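Local coordinates for protein sulfurtransferase (Azotobacter vinelandii, PDB 1E0C) that probably transfers the sulfane sulfur of thiosulfate to cyanide, as a rhodanese built of two rhodanese-like domains, at residues L9-A14 with R109-N114. Sequence-based numbering, arbitrary orientation.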
ATOM      1  N   LEU A   9      -6.431   9.366   8.226  1.00 14.89           N
ATOM      2  CA  LEU A   9      -6.266   8.327   7.200  1.00 15.74           C
ATOM      3  C   LEU A   9      -6.434   6.940   7.799  1.00 14.66           C
ATOM      4  O   LEU A   9      -7.155   6.095   7.263  1.00 13.90           O
ATOM      5  CB  LEU A   9      -4.889   8.465   6.557  1.00 12.53           C
ATOM      6  CG  LEU A   9      -4.658   7.755   5.224  1.00 20.26           C
ATOM      7  CD1 LEU A   9      -3.369   8.266   4.579  1.00 25.05           C
ATOM      8  CD2 LEU A   9      -4.591   6.249   5.407  1.00 20.70           C
ATOM      9  N   VAL A  10      -5.706   6.674   8.880  1.00 11.85           N
ATOM     10  CA  VAL A  10      -5.771   5.366   9.535  1.00  9.10           C
ATOM     11  C   VAL A  10      -6.901   5.365  10.555  1.00 16.64           C
ATOM     12  O   VAL A  10      -6.930   6.223  11.444  1.00 12.60           O
ATOM     13  CB  VAL A  10      -4.435   5.022  10.209  1.00 12.87           C
ATOM     14  CG1 VAL A  10      -4.535   3.758  11.043  1.00 11.76           C
ATOM     15  CG2 VAL A  10      -3.329   4.891   9.161  1.00 11.25           C
ATOM     16  N   ILE A  11      -7.925   4.549  10.308  1.00 11.71           N
ATOM     17  CA  ILE A  11      -9.074   4.508  11.215  1.00  8.83           C
ATOM     18  C   ILE A  11      -9.143   3.179  11.933  1.00 10.70           C
ATOM     19  O   ILE A  11      -8.501   2.206  11.544  1.00 11.56           O
ATOM     20  CB  ILE A  11     -10.384   4.780  10.446  1.00 10.33           C
ATOM     21  CG1 ILE A  11     -10.716   3.598   9.530  1.00  9.78           C
ATOM     22  CG2 ILE A  11     -10.232   6.059   9.631  1.00 11.42           C
ATOM     23  CD1 ILE A  11     -12.014   3.780   8.755  1.00 14.63           C
ATOM     24  N   GLU A  12      -9.931   3.108  13.011  1.00 10.45           N
ATOM     25  CA  GLU A  12     -10.026   1.858  13.762  1.00 10.14           C
ATOM     26  C   GLU A  12     -11.286   1.092  13.349  1.00  9.11           C
ATOM     27  O   GLU A  12     -12.219   1.667  12.791  1.00 11.43           O
ATOM     28  CB  GLU A  12     -10.092   2.190  15.266  1.00 15.29           C
ATOM     29  CG  GLU A  12      -8.846   2.927  15.768  1.00 12.60           C
ATOM     30  CD  GLU A  12      -7.612   2.047  15.744  1.00 17.71           C
ATOM     31  OE1 GLU A  12      -7.755   0.833  15.981  1.00 20.13           O
ATOM     32  OE2 GLU A  12      -6.490   2.541  15.486  1.00 24.38           O
ATOM     33  N   PRO A  13     -11.328  -0.184  13.668  1.00 10.14           N
ATOM     34  CA  PRO A  13     -12.494  -1.019  13.406  1.00 14.39           C
ATOM     35  C   PRO A  13     -13.779  -0.392  13.902  1.00 16.37           C
ATOM     36  O   PRO A  13     -14.801  -0.424  13.209  1.00 10.92           O
ATOM     37  CB  PRO A  13     -12.168  -2.313  14.134  1.00 14.78           C
ATOM     38  CG  PRO A  13     -10.671  -2.394  14.063  1.00 13.97           C
ATOM     39  CD  PRO A  13     -10.220  -0.964  14.278  1.00 13.34           C
ATOM     40  N   ALA A  14     -13.778   0.174  15.118  1.00 15.10           N
ATOM     41  CA  ALA A  14     -14.973   0.831  15.632  1.00 11.91           C
ATOM     42  C   ALA A  14     -15.468   1.930  14.708  1.00 15.88           C
ATOM     43  O   ALA A  14     -16.681   2.104  14.554  1.00 15.29           O
ATOM     44  CB  ALA A  14     -14.727   1.408  17.027  1.00 16.44           C
ATOM     45  N   ARG A 109     -10.150  10.811  -1.405  1.00 14.70           N
ATOM     46  CA  ARG A 109     -10.687  10.374  -0.117  1.00 13.11           C
ATOM     47  C   ARG A 109     -10.570   8.893   0.112  1.00 16.57           C
ATOM     48  O   ARG A 109     -11.147   8.072  -0.597  1.00 12.94           O
ATOM     49  CB  ARG A 109     -12.151  10.870  -0.007  1.00 13.89           C
ATOM     50  CG  ARG A 109     -12.154  12.381  -0.213  1.00 19.67           C
ATOM     51  CD  ARG A 109     -13.516  13.028  -0.143  1.00 44.42           C
ATOM     52  NE  ARG A 109     -13.367  14.471   0.070  1.00 57.67           N
ATOM     53  CZ  ARG A 109     -14.243  15.397  -0.280  1.00 66.81           C
ATOM     54  NH1 ARG A 109     -15.385  15.058  -0.863  1.00 68.64           N
ATOM     55  NH2 ARG A 109     -13.991  16.678  -0.033  1.00 68.00           N
ATOM     56  N   TYR A 110      -9.772   8.523   1.120  1.00 10.57           N
ATOM     57  CA  TYR A 110      -9.594   7.124   1.462  1.00 10.27           C
ATOM     58  C   TYR A 110      -9.025   6.962   2.869  1.00 16.96           C
ATOM     59  O   TYR A 110      -8.509   7.890   3.488  1.00 10.93           O
ATOM     60  CB  TYR A 110      -8.713   6.382   0.465  1.00 13.54           C
ATOM     61  CG  TYR A 110      -7.368   7.030   0.218  1.00 11.97           C
ATOM     62  CD1 TYR A 110      -6.384   7.020   1.198  1.00 16.76           C
ATOM     63  CD2 TYR A 110      -7.090   7.639  -0.997  1.00 12.87           C
ATOM     64  CE1 TYR A 110      -5.158   7.617   0.968  1.00 16.50           C
ATOM     65  CE2 TYR A 110      -5.863   8.241  -1.234  1.00 14.31           C
ATOM     66  CZ  TYR A 110      -4.900   8.213  -0.246  1.00 19.33           C
ATOM     67  OH  TYR A 110      -3.677   8.811  -0.465  1.00 20.35           O
ATOM     68  N   HIS A 111      -9.246   5.771   3.408  1.00 11.90           N
ATOM     69  CA  HIS A 111      -8.803   5.417   4.746  1.00 11.29           C
ATOM     70  C   HIS A 111      -8.247   4.000   4.742  1.00 12.86           C
ATOM     71  O   HIS A 111      -8.659   3.161   3.936  1.00 12.51           O
ATOM     72  CB  HIS A 111      -9.989   5.458   5.742  1.00 10.30           C
ATOM     73  CG  HIS A 111     -10.608   6.822   5.805  1.00  8.66           C
ATOM     74  ND1 HIS A 111     -10.135   7.809   6.638  1.00 11.09           N
ATOM     75  CD2 HIS A 111     -11.593   7.382   5.058  1.00 11.54           C
ATOM     76  CE1 HIS A 111     -10.812   8.929   6.420  1.00 12.48           C
ATOM     77  NE2 HIS A 111     -11.688   8.699   5.456  1.00 18.97           N
ATOM     78  N   TYR A 112      -7.341   3.749   5.673  1.00  8.91           N
ATOM     79  CA  TYR A 112      -6.828   2.423   5.931  1.00  9.58           C
ATOM     80  C   TYR A 112      -7.421   1.916   7.251  1.00 12.81           C
ATOM     81  O   TYR A 112      -7.438   2.666   8.228  1.00 11.81           O
ATOM     82  CB  TYR A 112      -5.296   2.443   6.099  1.00 10.13           C
ATOM     83  CG  TYR A 112      -4.759   1.127   6.617  1.00  9.99           C
ATOM     84  CD1 TYR A 112      -4.992  -0.046   5.918  1.00  6.91           C
ATOM     85  CD2 TYR A 112      -4.027   1.051   7.801  1.00  8.91           C
ATOM     86  CE1 TYR A 112      -4.511  -1.260   6.349  1.00  8.78           C
ATOM     87  CE2 TYR A 112      -3.537  -0.163   8.244  1.00  7.43           C
ATOM     88  CZ  TYR A 112      -3.782  -1.315   7.524  1.00 11.13           C
ATOM     89  OH  TYR A 112      -3.319  -2.530   7.961  1.00 11.09           O
ATOM     90  N   LEU A 113      -7.944   0.698   7.222  1.00 11.70           N
ATOM     91  CA  LEU A 113      -8.455   0.093   8.456  1.00 12.36           C
ATOM     92  C   LEU A 113      -7.270  -0.459   9.251  1.00 10.90           C
ATOM     93  O   LEU A 113      -6.643  -1.439   8.857  1.00  7.33           O
ATOM     94  CB  LEU A 113      -9.417  -1.061   8.133  1.00 10.19           C
ATOM     95  CG  LEU A 113      -9.907  -1.841   9.364  1.00 15.15           C
ATOM     96  CD1 LEU A 113     -10.696  -0.903  10.277  1.00 11.91           C
ATOM     97  CD2 LEU A 113     -10.764  -3.025   8.942  1.00 15.17           C
ATOM     98  N   ASN A 114      -6.948   0.204  10.358  1.00 12.15           N
ATOM     99  CA  ASN A 114      -5.785  -0.196  11.154  1.00  9.34           C
ATOM    100  C   ASN A 114      -5.832  -1.647  11.576  1.00 11.24           C
ATOM    101  O   ASN A 114      -6.773  -2.082  12.249  1.00 12.76           O
ATOM    102  CB  ASN A 114      -5.695   0.714  12.390  1.00  9.21           C
ATOM    103  CG  ASN A 114      -4.262   0.856  12.880  1.00 15.39           C
ATOM    104  OD1 ASN A 114      -3.334   0.368  12.245  1.00 11.53           O
ATOM    105  ND2 ASN A 114      -4.089   1.535  14.008  1.00 11.36           N
TER
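Glu12 OE2 accepts a nearly straight hydrogen bond from Asn114 ND2, 3.0 Å long. The amide N-H comes in on the syn side, tilted about 25° out of the carboxylate plane, and the two flat groups are turned 70° apart. Glu12 bends at chi2 (-68°), which folds its carboxylate back beside the asparagine. Glu12 OE1 forms a salt bridge with Arg206, and Asn114 OD1 takes the N-H of Ile207. Replacing Glu12 with an alanine would probably cost Asn114 ND2 this acceptor and Arg206 this salt bridge. Three backbone hydrogen bonds join 9-11 to 112-114 in parallel register: Tyr112 N to Leu9 O, Ile11 N to Tyr112 O and Asn114 N to Ile11 O, each 2.8 Å. Leu9 CD2 lies 3.9 Å from Tyr112 CB, with CD1 at the Tyr110 ring edge. Val10 CG1 packs 3.4 Å from Asn114 CG, with CG2 at the Tyr112 ring edge. Leu113 CD1 packs against the Pro13 ring, 3.5 Å from its N, in helix 13-17. Strand 10-11 closes one edge of the parallel sheet; Glu12 and Asn114, just beyond the two strands, tie it to strand 206-207. The carboxylate, shared between a neutral amide and a guanidinium, probably carries its negative charge.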